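Side-chain contacts in 3-hydroxyisobutyrate dehydrogenase family protein (Geobacter sulfurreducens, PDB 3PDU), which probably reduces succinic semialdehyde to gamma-hydroxybutyrate, using the NADP(H) cofactor held between its nucleotide-binding and helical domains: residues L234-M237 and Q238-L241; T260-E263 and S264-A268; K125-E129 and D130-I134. All coordinates share one frame; numbering follows the deposited sequence.

How the contacts relate
Contact 3 comes first along the chain, at residues 125-134, where helix 125-130 turns into strand 133-139 of the nucleotide-binding domain. Contacts 1 and 2 follow in the helical part of the protein, on helices 234-251 and 256-270, which succeed each other in the chain. Their centres are about 9 Å apart and they touch: Gln238 NE2 probably donates to Asn262 OD1 at 2.9 Å, and Phe265 packs on Met237 and Leu241. Contact 3 touches neither; its centre lies about 19 Å from that of contact 1. Contacts 1 and 3 sit on opposite sides of the chain's centre yet both hold NADP-pocket residues, whereas contact 2 lies farther from the cofactor and takes more of the intersubunit contacts.

Contact 1: L234-M237 and Q238-L241; sequences LKHM and QKDL. With NAP (NADP nicotinamide-adenine-dinucleotide phosphate), chain I.
Met237 carries its thioether forward, toward the next turn of the helix, until CE lies 3.9 Å from CB of Asp240 and 4.1 Å from CG of Leu241. Its CG stands anti to the backbone N (chi1 177°), and bends at chi2 and chi3 bring the methyl round to both neighbours. Phe265 of helix 256-270 and Met178 of helix 166-194 pack on the same methionine.

Ordinary helical backbone bonds run beneath these side chains, among them Asp240 N to His236 O at 2.9 Å and Leu241 N to Met237 O at 3.0 Å.

The charged group is built around Lys239. Bent at chi2 and chi3, its chain takes CE to 4.3 Å from CB of His236 and delivers NZ to the nicotinamide ribose of NADP. There NZ donates to O2D of NAP at 3.0 Å and, weakly, to O3D of NAP at 3.3 Å. The same NZ makes a salt bridge with Asp240 OD1 at 2.7 Å, meeting the syn side of the carboxylate 17° out of its plane, and also bonds to Thr96 O. Asn175 ND2 donates to OD2 of Asp240, so the aspartate probably helps to position the lysine.

His236 also lines the NADP pocket, while Lys235 reaches to Asp275. The first two turns of helix 234-251 thus join the helical domain's core to the cofactor, as in the interdomain cleft of beta-hydroxyacid dehydrogenases.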
# COMPACT_ATOMS: atom_id res chain seq x y z
N LEU A 234 -4.25 10.33 18.20
CA LEU A 234 -3.87 9.46 17.09
C LEU A 234 -4.79 8.24 17.01
O LEU A 234 -5.20 7.83 15.91
CB LEU A 234 -2.40 9.04 17.23
CG LEU A 234 -1.80 8.31 16.02
CD1 LEU A 234 -0.37 8.76 15.82
CD2 LEU A 234 -1.89 6.80 16.22
N LYS A 235 -5.11 7.64 18.15
CA LYS A 235 -6.03 6.49 18.16
C LYS A 235 -7.37 6.80 17.49
O LYS A 235 -7.97 5.91 16.88
CB LYS A 235 -6.27 5.96 19.58
CG LYS A 235 -6.94 6.97 20.52
CD LYS A 235 -6.94 6.46 21.97
CE LYS A 235 -7.57 7.49 22.90
NZ LYS A 235 -7.38 7.10 24.34
N HIS A 236 -7.84 8.04 17.59
CA HIS A 236 -9.13 8.38 16.97
C HIS A 236 -9.01 8.63 15.48
O HIS A 236 -9.93 8.35 14.71
CB HIS A 236 -9.82 9.55 17.69
CG HIS A 236 -10.19 9.22 19.10
ND1 HIS A 236 -10.25 10.17 20.10
CD2 HIS A 236 -10.49 8.04 19.68
CE1 HIS A 236 -10.60 9.58 21.23
NE2 HIS A 236 -10.74 8.29 21.01
N MET A 237 -7.86 9.16 15.06
CA MET A 237 -7.59 9.26 13.62
C MET A 237 -7.57 7.86 13.01
O MET A 237 -8.12 7.63 11.92
CB MET A 237 -6.25 9.96 13.36
CG MET A 237 -5.87 10.03 11.85
SD MET A 237 -6.78 11.29 10.91
CE MET A 237 -8.20 10.37 10.40
N GLN A 238 -6.93 6.91 13.70
CA GLN A 238 -6.83 5.55 13.16
C GLN A 238 -8.22 4.92 13.11
O GLN A 238 -8.59 4.28 12.12
CB GLN A 238 -5.85 4.70 13.99
CG GLN A 238 -5.50 3.37 13.30
CD GLN A 238 -6.47 2.27 13.67
OE1 GLN A 238 -6.68 1.99 14.84
NE2 GLN A 238 -7.05 1.61 12.66
N LYS A 239 -9.00 5.11 14.17
CA LYS A 239 -10.41 4.71 14.18
C LYS A 239 -11.19 5.28 12.98
O LYS A 239 -11.97 4.56 12.33
CB LYS A 239 -11.06 5.13 15.51
CG LYS A 239 -12.55 4.79 15.63
CD LYS A 239 -13.45 5.99 15.34
CE LYS A 239 -13.14 7.19 16.24
NZ LYS A 239 -13.99 8.37 15.87
N ASP A 240 -10.99 6.56 12.66
CA ASP A 240 -11.73 7.15 11.52
C ASP A 240 -11.33 6.53 10.18
O ASP A 240 -12.18 6.30 9.31
CB ASP A 240 -11.55 8.67 11.46
CG ASP A 240 -12.24 9.39 12.61
OD1 ASP A 240 -13.00 8.74 13.36
OD2 ASP A 240 -12.02 10.61 12.76
N LEU A 241 -10.03 6.27 10.00
CA LEU A 241 -9.58 5.57 8.79
C LEU A 241 -10.14 4.14 8.73
O LEU A 241 -10.61 3.69 7.67
CB LEU A 241 -8.05 5.55 8.72
CG LEU A 241 -7.42 6.90 8.33
CD1 LEU A 241 -5.90 6.97 8.58
CD2 LEU A 241 -7.71 7.22 6.87
PA NAP I . -11.40 11.65 24.03
O1A NAP I . -10.63 10.40 23.91
O2A NAP I . -10.68 12.73 24.71
O5B NAP I . -12.82 11.40 24.72
C5B NAP I . -13.62 10.27 24.50
C4B NAP I . -14.85 10.40 25.40
O4B NAP I . -15.63 9.22 25.27
C3B NAP I . -14.49 10.51 26.89
O3B NAP I . -15.50 11.29 27.52
C2B NAP I . -14.61 9.07 27.38
O2B NAP I . -14.96 8.90 28.73
C1B NAP I . -15.78 8.62 26.53
N9A NAP I . -15.86 7.16 26.40
C8A NAP I . -15.00 6.32 25.74
N7A NAP I . -15.49 5.06 25.87
C5A NAP I . -16.64 5.10 26.58
C6A NAP I . -17.53 4.11 26.99
N6A NAP I . -17.32 2.83 26.67
N1A NAP I . -18.62 4.48 27.73
C2A NAP I . -18.85 5.81 28.06
N3A NAP I . -17.96 6.78 27.65
C4A NAP I . -16.87 6.42 26.92
O3 NAP I . -11.81 12.02 22.52
PN NAP I . -12.23 13.38 21.80
O1N NAP I . -11.04 13.88 21.07
O2N NAP I . -13.01 14.21 22.75
O5D NAP I . -13.21 12.72 20.71
C5D NAP I . -14.59 12.52 20.93
C4D NAP I . -15.21 12.26 19.56
O4D NAP I . -15.04 13.40 18.74
C3D NAP I . -14.48 11.13 18.84
O3D NAP I . -15.43 10.45 18.04
C2D NAP I . -13.50 11.83 17.93
O2D NAP I . -13.15 11.06 16.79
C1D NAP I . -14.34 13.05 17.57
N1N NAP I . -13.62 14.23 17.11
C2N NAP I . -12.45 14.61 17.71
C3N NAP I . -11.79 15.77 17.27
C7N NAP I . -10.51 16.23 17.92
O7N NAP I . -9.71 17.14 17.22
N7N NAP I . -10.12 15.78 19.12
C4N NAP I . -12.35 16.52 16.24
C5N NAP I . -13.55 16.14 15.66
C6N NAP I . -14.19 14.99 16.11
P2B NAP I . -13.80 8.72 29.84
O1X NAP I . -14.45 7.94 30.94
O2X NAP I . -12.63 7.99 29.22
O3X NAP I . -13.34 10.07 30.31

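Contact 2: T260-E263 and S264-A268; sequences TANE and SFKRA
Glu263 and Lys266 run side by side and point the same way, ending in a salt bridge between Lys266 NZ and Glu263 OE2 at 2.9 Å. The lysine chain is extended beyond CG. The glutamate bends at chi2 (-56°), which carries its carboxylate alongside the lysine, and NZ arrives on the syn side of OE2, 17° out of plane.

OE2 and two waters can take the three protons of NZ: water 1 lies 2.9 Å from it and water 2 lies 2.7 Å away. Val245 O of a second subunit is a weak extra partner. The other glutamate oxygen, OE1, takes the backbone N of Leu255 of that subunit, and water 2 also lies near it.

The Asn262 amide crosses the lysine chain at a slant, ND2 coming 3.6 Å from Lys266 CE. Water 1 bridges the two polar ends, accepting from Asn262 ND2 at 2.9 Å as well as from NZ, while Gln238 serves the amide oxygen.

On another side of the helix Arg267 NH2 donates to Ser264 OG at 2.7 Å, with OG in the guanidinium plane. Thr260 OG1 is paired with His256 O and with Thr260 OG1 of a third subunit.

Backbone bonds such as Arg267 N to Glu263 O (3.0 Å) complete the turn. The polar ends of Thr260, Asn262, Glu263 and Lys266 thus share their partners among this chain, water and other subunits, which ties the helix to the tetramer.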
# COMPACT_ATOMS: atom_id res chain seq x y z
N THR A 260 -3.63 2.12 2.97
CA THR A 260 -2.21 2.29 3.32
C THR A 260 -2.03 3.24 4.50
O THR A 260 -1.27 2.96 5.42
CB THR A 260 -1.38 2.75 2.10
OG1 THR A 260 -1.38 1.70 1.12
CG2 THR A 260 0.06 3.05 2.50
N ALA A 261 -2.75 4.35 4.49
CA ALA A 261 -2.61 5.31 5.59
C ALA A 261 -3.12 4.69 6.89
O ALA A 261 -2.51 4.88 7.95
CB ALA A 261 -3.36 6.60 5.27
N ASN A 262 -4.22 3.95 6.81
CA ASN A 262 -4.75 3.24 7.98
C ASN A 262 -3.67 2.36 8.65
O ASN A 262 -3.48 2.41 9.87
CB ASN A 262 -5.96 2.38 7.56
CG ASN A 262 -6.70 1.76 8.74
OD1 ASN A 262 -6.71 2.30 9.85
ND2 ASN A 262 -7.36 0.60 8.50
N GLU A 263 -2.97 1.56 7.85
CA GLU A 263 -1.92 0.70 8.41
C GLU A 263 -0.75 1.49 9.00
O GLU A 263 -0.15 1.08 10.00
CB GLU A 263 -1.43 -0.35 7.40
CG GLU A 263 -2.55 -1.19 6.82
CD GLU A 263 -3.38 -1.91 7.87
OE1 GLU A 263 -2.79 -2.60 8.73
OE2 GLU A 263 -4.63 -1.78 7.85
N SER A 264 -0.40 2.63 8.40
CA SER A 264 0.67 3.44 8.99
C SER A 264 0.26 3.97 10.36
O SER A 264 1.08 4.01 11.28
CB SER A 264 1.08 4.60 8.07
OG SER A 264 1.74 4.09 6.92
N PHE A 265 -1.00 4.38 10.49
CA PHE A 265 -1.49 4.82 11.80
C PHE A 265 -1.55 3.68 12.81
O PHE A 265 -1.34 3.90 14.01
CB PHE A 265 -2.84 5.53 11.68
CG PHE A 265 -2.72 6.98 11.33
CD1 PHE A 265 -2.38 7.91 12.31
CD2 PHE A 265 -2.90 7.42 10.03
CE1 PHE A 265 -2.24 9.25 12.00
CE2 PHE A 265 -2.77 8.77 9.71
CZ PHE A 265 -2.43 9.68 10.70
N LYS A 266 -1.83 2.47 12.34
CA LYS A 266 -1.75 1.32 13.23
C LYS A 266 -0.32 1.11 13.71
O LYS A 266 -0.11 0.77 14.87
CB LYS A 266 -2.30 0.04 12.56
CG LYS A 266 -3.81 0.04 12.36
CD LYS A 266 -4.26 -1.28 11.69
CE LYS A 266 -5.70 -1.18 11.13
NZ LYS A 266 -6.00 -2.40 10.29
N ARG A 267 0.66 1.31 12.83
CA ARG A 267 2.06 1.20 13.26
C ARG A 267 2.36 2.19 14.37
O ARG A 267 3.06 1.87 15.34
CB ARG A 267 3.05 1.41 12.10
CG ARG A 267 3.09 0.30 11.05
CD ARG A 267 4.17 0.54 9.99
NE ARG A 267 3.80 1.58 9.02
CZ ARG A 267 4.67 2.33 8.36
NH1 ARG A 267 5.98 2.17 8.55
NH2 ARG A 267 4.25 3.25 7.49
N ALA A 268 1.85 3.42 14.22
CA ALA A 268 2.10 4.45 15.23
C ALA A 268 1.45 4.12 16.57
O ALA A 268 2.05 4.36 17.63
CB ALA A 268 1.64 5.82 14.73
O HOH W 1 -8.69 -1.35 10.25
O HOH W 2 -4.16 -4.39 10.49

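Contact 3: K125-E129 and D130-I134; sequences KKPAE and DGTLI
A Schellman motif ends helix 125-130 before the chain enters strand 133-139. Its signature is Thr132 N bonding back to Pro127 O at 2.9 Å, with Gly131 N reaching Ala128 O more weakly at 3.4 Å. Gly131 is the first residue to leave the helix and takes the positive phi (77°) that this turn requires. The last regular bond is Asp130 N to Lys126 O at 2.8 Å.

The Asp130 side chain secures the same end from outside. OD2 uses its syn lone pair to take Lys126 NZ at 2.8 Å in a salt bridge. The lysine chain runs nearly straight until its last torsion (chi4 59°), which turns the ammonium group in toward the carboxylate. OD1, the second oxygen, accepts a hydrogen bond from water 3, which also donates to Glu129 OE1 at 2.7 Å; this water links two carboxylates whose like charges would otherwise probably oppose each other. OE2 of Glu129 is bridged to NZ of Lys125, a residue of the NADP pocket, and the glutamate chain is extended beyond CG to reach it.

Beneath the turn Leu133 makes the apolar part of the contact, laying CD2 against Pro127 CB at 3.9 Å and Ala128 CB at 4.2 Å. Met12 and Met16 also cover Leu133, so this packing reaches the nucleotide-binding region. Separately, the hydroxyl oxygen OG1 of Thr132 sits 3.5 Å from Pro127 CB. A Schellman C-cap with a glycine and a leucine folded under the last turn makes a compact helix-to-strand junction beside the cofactor in a Rossmann-type domain.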
# COMPACT_ATOMS: atom_id res chain seq x y z
N LYS A 125 -9.30 20.41 18.77
CA LYS A 125 -9.38 20.98 20.12
C LYS A 125 -9.57 22.50 20.18
O LYS A 125 -10.46 23.00 20.89
CB LYS A 125 -8.13 20.59 20.92
CG LYS A 125 -8.19 21.04 22.38
CD LYS A 125 -7.07 20.42 23.19
CE LYS A 125 -5.89 21.35 23.34
NZ LYS A 125 -6.11 22.38 24.39
N LYS A 126 -8.74 23.26 19.48
CA LYS A 126 -8.86 24.72 19.53
C LYS A 126 -10.23 25.22 19.00
O LYS A 126 -10.87 26.04 19.65
CB LYS A 126 -7.70 25.41 18.80
CG LYS A 126 -7.85 26.92 18.72
CD LYS A 126 -6.55 27.61 18.31
CE LYS A 126 -6.81 29.05 17.87
NZ LYS A 126 -7.44 29.87 18.95
N PRO A 127 -10.65 24.74 17.82
CA PRO A 127 -12.01 25.08 17.36
C PRO A 127 -13.12 24.70 18.36
O PRO A 127 -14.09 25.44 18.49
CB PRO A 127 -12.15 24.28 16.05
CG PRO A 127 -10.73 24.21 15.53
CD PRO A 127 -9.86 24.06 16.77
N ALA A 128 -12.98 23.58 19.06
CA ALA A 128 -13.97 23.21 20.06
C ALA A 128 -13.99 24.27 21.16
O ALA A 128 -15.05 24.74 21.56
CB ALA A 128 -13.66 21.84 20.64
N GLU A 129 -12.80 24.65 21.63
CA GLU A 129 -12.68 25.69 22.65
C GLU A 129 -13.27 27.02 22.19
O GLU A 129 -14.00 27.68 22.93
CB GLU A 129 -11.21 25.90 23.05
CG GLU A 129 -10.62 24.77 23.89
CD GLU A 129 -9.10 24.79 23.92
OE1 GLU A 129 -8.48 25.63 23.22
OE2 GLU A 129 -8.51 23.97 24.65
N ASP A 130 -12.97 27.39 20.95
CA ASP A 130 -13.35 28.70 20.41
C ASP A 130 -14.79 28.76 19.92
O ASP A 130 -15.30 29.84 19.65
CB ASP A 130 -12.45 29.08 19.23
CG ASP A 130 -11.00 29.33 19.65
OD1 ASP A 130 -10.72 29.41 20.85
OD2 ASP A 130 -10.15 29.45 18.74
N GLY A 131 -15.43 27.60 19.76
CA GLY A 131 -16.77 27.56 19.20
C GLY A 131 -16.78 27.74 17.68
O GLY A 131 -17.73 28.28 17.12
N THR A 132 -15.74 27.26 17.01
CA THR A 132 -15.67 27.46 15.57
C THR A 132 -15.70 26.13 14.80
O THR A 132 -15.13 26.01 13.71
CB THR A 132 -14.44 28.28 15.19
OG1 THR A 132 -13.25 27.61 15.65
CG2 THR A 132 -14.52 29.68 15.86
N LEU A 133 -16.39 25.14 15.36
CA LEU A 133 -16.55 23.84 14.72
C LEU A 133 -17.42 23.94 13.47
O LEU A 133 -18.22 24.87 13.35
CB LEU A 133 -17.22 22.86 15.70
CG LEU A 133 -16.44 22.54 16.97
CD1 LEU A 133 -17.32 21.71 17.94
CD2 LEU A 133 -15.14 21.80 16.66
N ILE A 134 -17.26 23.00 12.55
CA ILE A 134 -18.18 22.87 11.42
C ILE A 134 -19.07 21.68 11.76
O ILE A 134 -18.58 20.58 11.99
CB ILE A 134 -17.43 22.60 10.10
CG1 ILE A 134 -16.46 23.75 9.80
CG2 ILE A 134 -18.43 22.39 8.95
CD1 ILE A 134 -15.42 23.41 8.75
O HOH W 3 -8.60 28.21 22.28